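Local coordinates for NAD(P)H-flavin oxidoreductase (PDB 3GBH), which probably uses NAD(P)H to reduce its bound flavin mononucleotide and passes the electrons on to a further acceptor, as other nitroreductase-family enzymes do, at residues E26-P31 and I191-Q196; T43-S48 and A147-L152; M51-I56 and D137-D142. All coordinates share one frame; numbering follows the deposited sequence.

Interaction 1: residues E26-P31 and I191-Q196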
loop_
_atom_site.group_PDB
_atom_site.type_symbol
_atom_site.label_atom_id
_atom_site.label_comp_id
_atom_site.label_asym_id
_atom_site.label_seq_id
_atom_site.Cartn_x
_atom_site.Cartn_y
_atom_site.Cartn_z
ATOM N N GLU B 26 -36.011 21.303 7.936
ATOM C CA GLU B 26 -37.325 21.377 7.325
ATOM C C GLU B 26 -37.475 22.582 6.403
ATOM O O GLU B 26 -38.389 22.626 5.577
ATOM C CB GLU B 26 -38.355 21.466 8.454
ATOM C CG GLU B 26 -39.711 20.881 8.158
ATOM C CD GLU B 26 -40.715 21.217 9.250
ATOM O OE1 GLU B 26 -40.281 21.412 10.405
ATOM O OE2 GLU B 26 -41.930 21.313 8.944
ATOM N N ASN B 27 -36.597 23.569 6.559
ATOM C CA ASN B 27 -36.670 24.810 5.787
ATOM C C ASN B 27 -35.636 24.892 4.678
ATOM O O ASN B 27 -35.552 25.893 3.981
ATOM C CB ASN B 27 -36.483 25.980 6.720
ATOM C CG ASN B 27 -37.571 26.057 7.760
ATOM O OD1 ASN B 27 -37.296 25.968 8.956
ATOM N ND2 ASN B 27 -38.820 26.201 7.314
ATOM N N TYR B 28 -34.833 23.844 4.528
ATOM C CA TYR B 28 -33.856 23.785 3.468
ATOM C C TYR B 28 -34.431 22.966 2.324
ATOM O O TYR B 28 -34.864 21.829 2.534
ATOM C CB TYR B 28 -32.563 23.130 3.959
ATOM C CG TYR B 28 -31.564 23.121 2.873
ATOM C CD1 TYR B 28 -31.498 22.066 1.992
ATOM C CD2 TYR B 28 -30.737 24.211 2.664
ATOM C CE1 TYR B 28 -30.625 22.081 0.935
ATOM C CE2 TYR B 28 -29.839 24.234 1.608
ATOM C CZ TYR B 28 -29.794 23.160 0.741
ATOM O OH TYR B 28 -28.930 23.124 -0.331
ATOM N N LYS B 29 -34.425 23.531 1.118
ATOM C CA LYS B 29 -34.837 22.798 -0.061
ATOM C C LYS B 29 -33.691 22.769 -1.084
ATOM O O LYS B 29 -32.976 23.764 -1.286
ATOM C CB LYS B 29 -36.108 23.390 -0.666
ATOM C CG LYS B 29 -37.334 23.439 0.283
ATOM C CD LYS B 29 -37.810 22.053 0.783
ATOM C CE LYS B 29 -38.798 22.172 1.966
ATOM N NZ LYS B 29 -39.082 20.856 2.610
ATOM N N ILE B 30 -33.510 21.614 -1.694
ATOM C CA ILE B 30 -32.427 21.362 -2.639
ATOM C C ILE B 30 -32.775 21.960 -3.994
ATOM O O ILE B 30 -33.805 21.635 -4.553
ATOM C CB ILE B 30 -32.173 19.860 -2.767
ATOM C CG1 ILE B 30 -31.702 19.292 -1.408
ATOM C CG2 ILE B 30 -31.141 19.578 -3.852
ATOM C CD1 ILE B 30 -31.597 17.788 -1.375
ATOM N N PRO B 31 -31.912 22.828 -4.545
ATOM C CA PRO B 31 -32.248 23.390 -5.864
ATOM C C PRO B 31 -32.331 22.309 -6.933
ATOM O O PRO B 31 -31.636 21.307 -6.831
ATOM C CB PRO B 31 -31.086 24.364 -6.146
ATOM C CG PRO B 31 -30.382 24.548 -4.826
ATOM C CD PRO B 31 -30.609 23.301 -4.052
ATOM N N ILE B 191 -33.823 12.619 1.633
ATOM C CA ILE B 191 -32.624 13.403 1.352
ATOM C C ILE B 191 -32.853 14.840 1.813
ATOM O O ILE B 191 -33.952 15.367 1.713
ATOM C CB ILE B 191 -32.252 13.322 -0.155
ATOM C CG1 ILE B 191 -30.929 14.057 -0.446
ATOM C CG2 ILE B 191 -33.383 13.886 -1.049
ATOM C CD1 ILE B 191 -30.433 13.831 -1.887
ATOM N N GLY B 192 -31.817 15.439 2.375
ATOM C CA GLY B 192 -31.892 16.811 2.816
ATOM C C GLY B 192 -30.613 17.197 3.501
ATOM O O GLY B 192 -29.619 16.448 3.460
ATOM N N LYS B 193 -30.658 18.348 4.145
ATOM C CA LYS B 193 -29.568 18.851 4.961
ATOM C C LYS B 193 -29.809 18.397 6.386
ATOM O O LYS B 193 -30.895 18.613 6.927
ATOM C CB LYS B 193 -29.543 20.379 4.892
ATOM C CG LYS B 193 -28.443 21.031 5.683
ATOM C CD LYS B 193 -28.378 22.528 5.368
ATOM C CE LYS B 193 -27.285 23.261 6.169
ATOM N NZ LYS B 193 -27.525 23.177 7.637
ATOM N N LYS B 194 -28.804 17.800 7.023
ATOM C CA LYS B 194 -29.005 17.235 8.372
ATOM C C LYS B 194 -29.315 18.304 9.412
ATOM O O LYS B 194 -28.719 19.391 9.382
ATOM C CB LYS B 194 -27.812 16.368 8.814
ATOM C CG LYS B 194 -26.588 17.096 9.308
ATOM C CD LYS B 194 -25.509 16.074 9.730
ATOM C CE LYS B 194 -24.226 16.729 10.250
ATOM N NZ LYS B 194 -23.237 15.700 10.697
ATOM N N ALA B 195 -30.259 18.011 10.312
ATOM C CA ALA B 195 -30.517 18.873 11.482
ATOM C C ALA B 195 -30.035 18.188 12.763
ATOM O O ALA B 195 -29.842 18.848 13.752
ATOM C CB ALA B 195 -31.978 19.222 11.602
ATOM N N GLN B 196 -29.859 16.864 12.726
ATOM C CA GLN B 196 -29.210 16.115 13.814
ATOM C C GLN B 196 -28.242 15.084 13.266
ATOM O O GLN B 196 -28.530 14.447 12.289
ATOM C CB GLN B 196 -30.256 15.371 14.638
ATOM C CG GLN B 196 -30.985 16.223 15.644
ATOM C CD GLN B 196 -32.109 15.455 16.361
ATOM O OE1 GLN B 196 -33.131 16.044 16.740
ATOM N NE2 GLN B 196 -31.912 14.140 16.556
#
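Ile30, Tyr28 and Lys193 carry this contact, which has one purely aliphatic patch and one patch of alkyl chain on an aromatic face. Take Tyr28 first. Its CG stands anti to the backbone N (chi1 -178°), which swings the ring out from the loop to meet the side chain of Lys193. The two side chains run across each other at roughly a right angle. Lys193 CB sits 3.9 Å from Tyr28 CD1, and further along the same lysine CD comes over the ring face as a CH-pi contact, 4.3 Å from the centroid of the Tyr28 ring and 24° off its normal, displaced toward the rim. The lysine chain is straight until its last bond, where chi4 of -61° turns NZ off the path that the methylenes follow; the aliphatic stem does the packing and the charged end leads away. At the far end of the ring, Tyr28 OH is hydrogen-bonded to the hydroxyl of Tyr159.

Two residues on, Ile30 works with its terminal methyl. CD1 reaches Ile191 CG1 at 3.9 Å and Ile191 CD1 at 4.2 Å, and the same methyl lies 4.3 Å from Gly192 CA. Met35 of helix 32-42 touches both isoleucines, extending the apolar layer beyond the two segments.

The backbones themselves bond elsewhere: Ile191 to Ala84 of the next strand, Gly192 to Asp160, Lys193 to Asp25. What results is a loop lying against a strand: the link between helices 11-17 and 32-42, whose Pro31 is the N-cap of the latter, packs by side chains on strand 183-192 and the chain that follows it, this being an inner strand of the antiparallel sheet in this nitroreductase-type alpha/beta fold.

Interaction 2: residues T43-S48 and A147-L152. With FMN (flavin mononucleotide), chain E.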
loop_
_atom_site.group_PDB
_atom_site.type_symbol
_atom_site.label_atom_id
_atom_site.label_comp_id
_atom_site.label_asym_id
_atom_site.label_seq_id
_atom_site.Cartn_x
_atom_site.Cartn_y
_atom_site.Cartn_z
ATOM N N THR B 43 -27.131 7.624 -11.849
ATOM C CA THR B 43 -27.592 6.749 -12.935
ATOM C C THR B 43 -26.455 6.329 -13.872
ATOM O O THR B 43 -26.698 5.615 -14.846
ATOM C CB THR B 43 -28.710 7.421 -13.731
ATOM O OG1 THR B 43 -28.244 8.682 -14.219
ATOM C CG2 THR B 43 -29.941 7.596 -12.846
ATOM N N LYS B 44 -25.215 6.741 -13.563
ATOM C CA LYS B 44 -23.999 6.108 -14.138
ATOM C C LYS B 44 -23.732 4.713 -13.582
ATOM O O LYS B 44 -22.835 4.017 -14.047
ATOM C CB LYS B 44 -22.754 6.988 -13.950
ATOM C CG LYS B 44 -22.764 8.234 -14.776
ATOM C CD LYS B 44 -21.565 9.207 -14.498
ATOM C CE LYS B 44 -20.253 8.663 -15.038
ATOM N NZ LYS B 44 -20.287 8.570 -16.509
ATOM N N ALA B 45 -24.490 4.312 -12.567
ATOM C CA ALA B 45 -24.478 2.955 -12.035
ATOM C C ALA B 45 -24.676 1.945 -13.152
ATOM O O ALA B 45 -25.353 2.235 -14.143
ATOM C CB ALA B 45 -25.608 2.795 -11.004
ATOM N N PRO B 46 -24.140 0.734 -12.974
ATOM C CA PRO B 46 -24.353 -0.294 -13.969
ATOM C C PRO B 46 -25.725 -0.935 -13.792
ATOM O O PRO B 46 -26.336 -0.843 -12.731
ATOM C CB PRO B 46 -23.251 -1.312 -13.650
ATOM C CG PRO B 46 -23.079 -1.193 -12.175
ATOM C CD PRO B 46 -23.352 0.240 -11.830
ATOM N N SER B 47 -26.192 -1.594 -14.839
ATOM C CA SER B 47 -27.428 -2.344 -14.771
ATOM C C SER B 47 -27.369 -3.486 -15.759
ATOM O O SER B 47 -26.602 -3.451 -16.729
ATOM C CB SER B 47 -28.628 -1.450 -15.078
ATOM O OG SER B 47 -28.537 -0.938 -16.405
ATOM N N SER B 48 -28.199 -4.499 -15.518
ATOM C CA SER B 48 -28.199 -5.693 -16.356
ATOM C C SER B 48 -28.533 -5.251 -17.788
ATOM O O SER B 48 -29.480 -4.507 -18.003
ATOM C CB SER B 48 -29.208 -6.728 -15.783
ATOM O OG SER B 48 -29.324 -7.874 -16.610
ATOM N N ALA B 147 -29.217 3.325 -6.242
ATOM C CA ALA B 147 -29.512 3.943 -4.941
ATOM C C ALA B 147 -28.259 4.176 -4.069
ATOM O O ALA B 147 -28.116 5.265 -3.459
ATOM C CB ALA B 147 -30.548 3.121 -4.169
HETATM N N MSE B 148 -27.337 3.199 -4.034
HETATM C CA MSE B 148 -26.123 3.368 -3.234
HETATM C C MSE B 148 -25.308 4.522 -3.803
HETATM O O MSE B 148 -24.845 5.388 -3.085
HETATM C CB MSE B 148 -25.274 2.093 -3.246
HETATM C CG MSE B 148 -24.064 2.186 -2.344
HETATM SE SE MSE B 148 -24.548 2.043 -0.451
HETATM C CE MSE B 148 -24.181 3.884 0.117
ATOM N N GLN B 149 -25.108 4.523 -5.112
ATOM C CA GLN B 149 -24.364 5.584 -5.728
ATOM C C GLN B 149 -25.069 6.944 -5.530
ATOM O O GLN B 149 -24.405 7.949 -5.336
ATOM C CB GLN B 149 -24.070 5.248 -7.185
ATOM C CG GLN B 149 -23.130 6.186 -7.876
ATOM C CD GLN B 149 -22.452 5.535 -9.070
ATOM O OE1 GLN B 149 -21.711 4.578 -8.922
ATOM N NE2 GLN B 149 -22.707 6.068 -10.265
ATOM N N LEU B 150 -26.404 6.973 -5.524
ATOM C CA LEU B 150 -27.136 8.226 -5.227
ATOM C C LEU B 150 -26.841 8.731 -3.806
ATOM O O LEU B 150 -26.590 9.918 -3.598
ATOM C CB LEU B 150 -28.639 8.003 -5.398
ATOM C CG LEU B 150 -29.503 9.252 -5.515
ATOM C CD1 LEU B 150 -30.773 8.892 -6.300
ATOM C CD2 LEU B 150 -29.782 9.864 -4.143
HETATM N N MSE B 151 -26.840 7.825 -2.836
HETATM C CA MSE B 151 -26.557 8.207 -1.446
HETATM C C MSE B 151 -25.137 8.729 -1.247
HETATM O O MSE B 151 -24.922 9.708 -0.526
HETATM C CB MSE B 151 -26.860 7.045 -0.507
HETATM C CG MSE B 151 -28.341 6.688 -0.444
HETATM SE SE MSE B 151 -28.692 5.446 1.026
HETATM C CE MSE B 151 -28.421 3.778 0.025
ATOM N N LEU B 152 -24.170 8.116 -1.928
ATOM C CA LEU B 152 -22.789 8.585 -1.860
ATOM C C LEU B 152 -22.641 9.958 -2.509
ATOM O O LEU B 152 -22.040 10.874 -1.937
ATOM C CB LEU B 152 -21.815 7.554 -2.475
ATOM C CG LEU B 152 -21.747 6.267 -1.645
ATOM C CD1 LEU B 152 -21.057 5.117 -2.400
ATOM C CD2 LEU B 152 -21.079 6.515 -0.330
HETATM N N1 FMN E . -21.882 -7.951 -18.026
HETATM C C2 FMN E . -21.451 -9.140 -18.578
HETATM O O2 FMN E . -20.507 -9.129 -19.391
HETATM N N3 FMN E . -22.080 -10.330 -18.233
HETATM C C4 FMN E . -23.136 -10.361 -17.334
HETATM O O4 FMN E . -23.645 -11.465 -17.066
HETATM C C4A FMN E . -23.596 -9.147 -16.774
HETATM N N5 FMN E . -24.677 -9.106 -15.901
HETATM C C5A FMN E . -24.899 -7.954 -15.160
HETATM C C6 FMN E . -25.754 -7.982 -14.060
HETATM C C7 FMN E . -25.981 -6.871 -13.289
HETATM C C7M FMN E . -26.897 -6.936 -12.094
HETATM C C8 FMN E . -25.349 -5.687 -13.618
HETATM C C8M FMN E . -25.579 -4.481 -12.763
HETATM C C9 FMN E . -24.490 -5.632 -14.702
HETATM C C9A FMN E . -24.256 -6.762 -15.502
HETATM N N10 FMN E . -23.395 -6.742 -16.602
HETATM C C10 FMN E . -22.971 -7.940 -17.145
HETATM C "C1'" FMN E . -22.639 -5.469 -16.963
HETATM C "C2'" FMN E . -23.588 -4.515 -17.675
HETATM O "O2'" FMN E . -23.722 -4.859 -19.048
HETATM C "C3'" FMN E . -23.018 -3.108 -17.594
HETATM O "O3'" FMN E . -22.931 -2.712 -16.251
HETATM C "C4'" FMN E . -23.821 -2.097 -18.397
HETATM O "O4'" FMN E . -23.651 -2.474 -19.756
HETATM C "C5'" FMN E . -23.307 -0.684 -18.120
HETATM O "O5'" FMN E . -21.927 -0.538 -18.499
HETATM P P FMN E . -20.832 -0.080 -17.420
HETATM O O1P FMN E . -19.458 -0.073 -18.081
HETATM O O2P FMN E . -20.852 -1.053 -16.266
HETATM O O3P FMN E . -21.125 1.252 -16.842
HETATM O O HOH W 1 -20.943 3.533 -11.344
#
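The carboxamide of Gln149 turns one face toward Ala45, whose CB lies over it, 4.4 Å from Gln149 NE2. At the nitrogen end the backbone closes in: Ala45 N stands 3.4 Å from Gln149 NE2, well off the amide plane, and since both are donors this is packing alone. Lys44 CB packs against the same nitrogen. A chi1 of -171° carries the glutamine away from helix 132-156, far enough for NE2 to bond to Lys41 O, just ahead of the loop. The other end, OE1, can take a proton from a water 2.7 Å away, which also lies within weak hydrogen-bonding distance of Lys44 O; that carbonyl is gripped as well by Arg18 and Arg203 of the second subunit.

The second flat group is the flavin of FMN. Ser48 N sits above one face of its dimethylbenzene ring, 3.6 Å from FMN C8, and Ser48 CB lies over the same face, 4.1 Å from FMN C7. Behind it, Ser47 O approaches FMN C2', and Pro46 packs along the ribityl-phosphate chain. The second subunit supplies Arg18, Ser20, Lys22 and Arg203 as further hydrogen-bonding partners of the cofactor. Such a flavin site, built from two chains at the dimer interface, is characteristic of the nitroreductase family.

Interaction 3: residues M51-I56 and D137-D142. With FMN (flavin mononucleotide), chain E.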
loop_
_atom_site.group_PDB
_atom_site.type_symbol
_atom_site.label_atom_id
_atom_site.label_comp_id
_atom_site.label_asym_id
_atom_site.label_seq_id
_atom_site.Cartn_x
_atom_site.Cartn_y
_atom_site.Cartn_z
HETATM N N MSE B 51 -30.026 -1.776 -19.145
HETATM C CA MSE B 51 -31.428 -1.487 -19.408
HETATM C C MSE B 51 -31.985 -0.467 -18.442
HETATM O O MSE B 51 -33.071 0.007 -18.663
HETATM C CB MSE B 51 -32.258 -2.757 -19.427
HETATM C CG MSE B 51 -33.514 -2.628 -20.261
HETATM SE SE MSE B 51 -33.127 -2.403 -22.157
HETATM C CE MSE B 51 -32.477 -4.184 -22.536
ATOM N N GLN B 52 -31.252 -0.115 -17.386
ATOM C CA GLN B 52 -31.584 1.066 -16.593
ATOM C C GLN B 52 -33.063 1.099 -16.173
ATOM O O GLN B 52 -33.788 2.007 -16.520
ATOM C CB GLN B 52 -31.240 2.294 -17.411
ATOM C CG GLN B 52 -29.763 2.381 -17.750
ATOM C CD GLN B 52 -29.499 3.428 -18.795
ATOM O OE1 GLN B 52 -29.681 4.643 -18.553
ATOM N NE2 GLN B 52 -29.138 2.971 -19.990
ATOM N N PRO B 53 -33.513 0.092 -15.412
ATOM C CA PRO B 53 -34.946 -0.029 -15.108
ATOM C C PRO B 53 -35.467 0.880 -13.972
ATOM O O PRO B 53 -36.675 0.823 -13.607
ATOM C CB PRO B 53 -35.061 -1.477 -14.696
ATOM C CG PRO B 53 -33.766 -1.752 -13.959
ATOM C CD PRO B 53 -32.721 -0.963 -14.759
ATOM N N TRP B 54 -34.590 1.702 -13.409
ATOM C CA TRP B 54 -34.937 2.498 -12.245
ATOM C C TRP B 54 -35.780 3.686 -12.650
ATOM O O TRP B 54 -35.540 4.299 -13.696
ATOM C CB TRP B 54 -33.699 3.002 -11.519
ATOM C CG TRP B 54 -32.583 3.440 -12.425
ATOM C CD1 TRP B 54 -32.564 4.534 -13.232
ATOM C CD2 TRP B 54 -31.336 2.761 -12.636
ATOM N NE1 TRP B 54 -31.367 4.606 -13.902
ATOM C CE2 TRP B 54 -30.601 3.519 -13.564
ATOM C CE3 TRP B 54 -30.769 1.596 -12.117
ATOM C CZ2 TRP B 54 -29.335 3.143 -13.993
ATOM C CZ3 TRP B 54 -29.513 1.217 -12.540
ATOM C CH2 TRP B 54 -28.805 1.980 -13.454
ATOM N N ARG B 55 -36.747 4.026 -11.789
ATOM C CA ARG B 55 -37.615 5.193 -11.994
ATOM C C ARG B 55 -37.745 5.915 -10.660
ATOM O O ARG B 55 -38.188 5.328 -9.681
ATOM C CB ARG B 55 -38.992 4.742 -12.462
ATOM C CG ARG B 55 -38.970 3.876 -13.738
ATOM C CD ARG B 55 -38.489 4.607 -14.997
ATOM N NE ARG B 55 -38.554 3.694 -16.135
ATOM C CZ ARG B 55 -37.517 3.058 -16.669
ATOM N NH1 ARG B 55 -36.277 3.241 -16.227
ATOM N NH2 ARG B 55 -37.728 2.226 -17.670
ATOM N N ILE B 56 -37.381 7.188 -10.626
ATOM C CA ILE B 56 -37.305 7.949 -9.368
ATOM C C ILE B 56 -38.466 8.960 -9.268
ATOM O O ILE B 56 -38.558 9.884 -10.075
ATOM C CB ILE B 56 -35.971 8.704 -9.248
ATOM C CG1 ILE B 56 -34.784 7.739 -9.439
ATOM C CG2 ILE B 56 -35.912 9.437 -7.855
ATOM C CD1 ILE B 56 -33.414 8.428 -9.478
ATOM N N ASP B 137 -36.521 -9.455 -9.381
ATOM C CA ASP B 137 -35.164 -9.600 -8.841
ATOM C C ASP B 137 -34.188 -8.685 -9.601
ATOM O O ASP B 137 -33.355 -7.992 -8.997
ATOM C CB ASP B 137 -34.669 -11.046 -8.936
ATOM C CG ASP B 137 -35.368 -12.005 -7.977
ATOM O OD1 ASP B 137 -36.099 -11.567 -7.066
ATOM O OD2 ASP B 137 -35.166 -13.233 -8.174
ATOM N N ILE B 138 -34.297 -8.670 -10.920
ATOM C CA ILE B 138 -33.386 -7.865 -11.746
ATOM C C ILE B 138 -33.527 -6.390 -11.420
ATOM O O ILE B 138 -32.530 -5.686 -11.250
ATOM C CB ILE B 138 -33.623 -8.083 -13.263
ATOM C CG1 ILE B 138 -33.139 -9.485 -13.683
ATOM C CG2 ILE B 138 -32.903 -6.986 -14.109
ATOM C CD1 ILE B 138 -33.413 -9.835 -15.151
ATOM N N VAL B 139 -34.759 -5.911 -11.349
ATOM C CA VAL B 139 -34.962 -4.473 -11.157
ATOM C C VAL B 139 -34.620 -4.051 -9.714
ATOM O O VAL B 139 -34.124 -2.939 -9.506
ATOM C CB VAL B 139 -36.342 -4.003 -11.637
ATOM C CG1 VAL B 139 -36.579 -4.472 -13.103
ATOM C CG2 VAL B 139 -37.493 -4.471 -10.711
ATOM N N ASN B 140 -34.871 -4.923 -8.740
ATOM C CA ASN B 140 -34.479 -4.659 -7.342
ATOM C C ASN B 140 -32.984 -4.482 -7.238
ATOM O O ASN B 140 -32.506 -3.545 -6.594
ATOM C CB ASN B 140 -34.909 -5.785 -6.388
ATOM C CG ASN B 140 -36.376 -5.723 -6.018
ATOM O OD1 ASN B 140 -37.010 -4.684 -6.146
ATOM N ND2 ASN B 140 -36.936 -6.862 -5.601
ATOM N N ILE B 141 -32.247 -5.395 -7.872
ATOM C CA ILE B 141 -30.800 -5.347 -7.864
ATOM C C ILE B 141 -30.300 -4.092 -8.573
ATOM O O ILE B 141 -29.510 -3.340 -7.989
ATOM C CB ILE B 141 -30.143 -6.636 -8.454
ATOM C CG1 ILE B 141 -30.451 -7.857 -7.556
ATOM C CG2 ILE B 141 -28.650 -6.441 -8.631
ATOM C CD1 ILE B 141 -30.240 -9.209 -8.242
ATOM N N ASP B 142 -30.756 -3.840 -9.805
ATOM C CA ASP B 142 -30.215 -2.718 -10.564
ATOM C C ASP B 142 -30.510 -1.417 -9.831
ATOM O O ASP B 142 -29.643 -0.577 -9.729
ATOM C CB ASP B 142 -30.810 -2.629 -11.971
ATOM C CG ASP B 142 -30.331 -3.731 -12.917
ATOM O OD1 ASP B 142 -29.245 -4.302 -12.709
ATOM O OD2 ASP B 142 -31.060 -3.987 -13.911
HETATM N N1 FMN E . -21.882 -7.951 -18.026
HETATM C C2 FMN E . -21.451 -9.140 -18.578
HETATM O O2 FMN E . -20.507 -9.129 -19.391
HETATM N N3 FMN E . -22.080 -10.330 -18.233
HETATM C C4 FMN E . -23.136 -10.361 -17.334
HETATM O O4 FMN E . -23.645 -11.465 -17.066
HETATM C C4A FMN E . -23.596 -9.147 -16.774
HETATM N N5 FMN E . -24.677 -9.106 -15.901
HETATM C C5A FMN E . -24.899 -7.954 -15.160
HETATM C C6 FMN E . -25.754 -7.982 -14.060
HETATM C C7 FMN E . -25.981 -6.871 -13.289
HETATM C C7M FMN E . -26.897 -6.936 -12.094
HETATM C C8 FMN E . -25.349 -5.687 -13.618
HETATM C C8M FMN E . -25.579 -4.481 -12.763
HETATM C C9 FMN E . -24.490 -5.632 -14.702
HETATM C C9A FMN E . -24.256 -6.762 -15.502
HETATM N N10 FMN E . -23.395 -6.742 -16.602
HETATM C C10 FMN E . -22.971 -7.940 -17.145
HETATM C "C1'" FMN E . -22.639 -5.469 -16.963
HETATM C "C2'" FMN E . -23.588 -4.515 -17.675
HETATM O "O2'" FMN E . -23.722 -4.859 -19.048
HETATM C "C3'" FMN E . -23.018 -3.108 -17.594
HETATM O "O3'" FMN E . -22.931 -2.712 -16.251
HETATM C "C4'" FMN E . -23.821 -2.097 -18.397
HETATM O "O4'" FMN E . -23.651 -2.474 -19.756
HETATM C "C5'" FMN E . -23.307 -0.684 -18.120
HETATM O "O5'" FMN E . -21.927 -0.538 -18.499
HETATM P P FMN E . -20.832 -0.080 -17.420
HETATM O O1P FMN E . -19.458 -0.073 -18.081
HETATM O O2P FMN E . -20.852 -1.053 -16.266
HETATM O O3P FMN E . -21.125 1.252 -16.842
#
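Pro53 is wedged against helix 132-156 between Val139 and Asp142, and this is the tight part of the contact. Its CB meets Val139 CG1 at 3.7 Å, an aliphatic touch one turn down the helix from the carboxylate. Asp142 meets the neighbouring part of the ring's rim, at CG and CD, and crosses the proline at about a right angle: Pro53 CG lies 3.5 Å from Asp142 OD2, and CD is nearly as close. Trp54 comes in next to it with the edge of its six-membered ring, so that CZ3 stands 3.3 Å from Asp142 O near the indole plane. With chi1 at 39° the Trp54 ring lies between its own N and carbonyl carbon, which points that edge at the helix.

Asp142 also looks the other way. Its OD1 accepts from Ser48 N and lies 3.6 Å from FMN C7M, so the carboxylate holds the loop that covers the flavin while abutting the flavin's methyl edge. Ile141 CG2 touches the same methyl at 3.9 Å.

The looser side is the turn of helix at Asp137 and Ile138, both partly exposed. The side chain of Ile138 makes no contact with segment 51-56, and Asp137 instead makes a salt bridge to Lys136 of the second subunit.

On the far side of the strand, Arg55 NH1 closes the bend by bonding to Gln52 O, in that carbonyl's plane, and to Trp54 O from above its plane, while NH2 pairs with Asp91. The contact thus seats the start of strand 54-59, outermost in this chain's own sheet, on helix 132-156, with Val139 also touching strand 183-192, Ile138 touching helix 113-128, and the sheet continuing at Ile56 into a strand of the second subunit.

Overall arrangement
All three contacts are largely buried, but they lie in different surroundings. Interaction 1 is about 18 Å from the chain centre, measured centre to centre, built of aliphatic and aromatic side chains, and is not touched by another subunit. Interactions 2 and 3 are nearer the middle, share helix 132-156, and adjoin one another: Ser47 OG bonds to Gln52 N, and a side-chain carboxylate also joins loop to helix. Both meet the same FMN and the second subunit, and polar groups play a larger part in their chemistry. Interactions 1 and 3 reach one sheet through different strands, 183-192 and 54-59. Along the chain, interaction 3 is nested within interaction 2, which is itself nested within interaction 1.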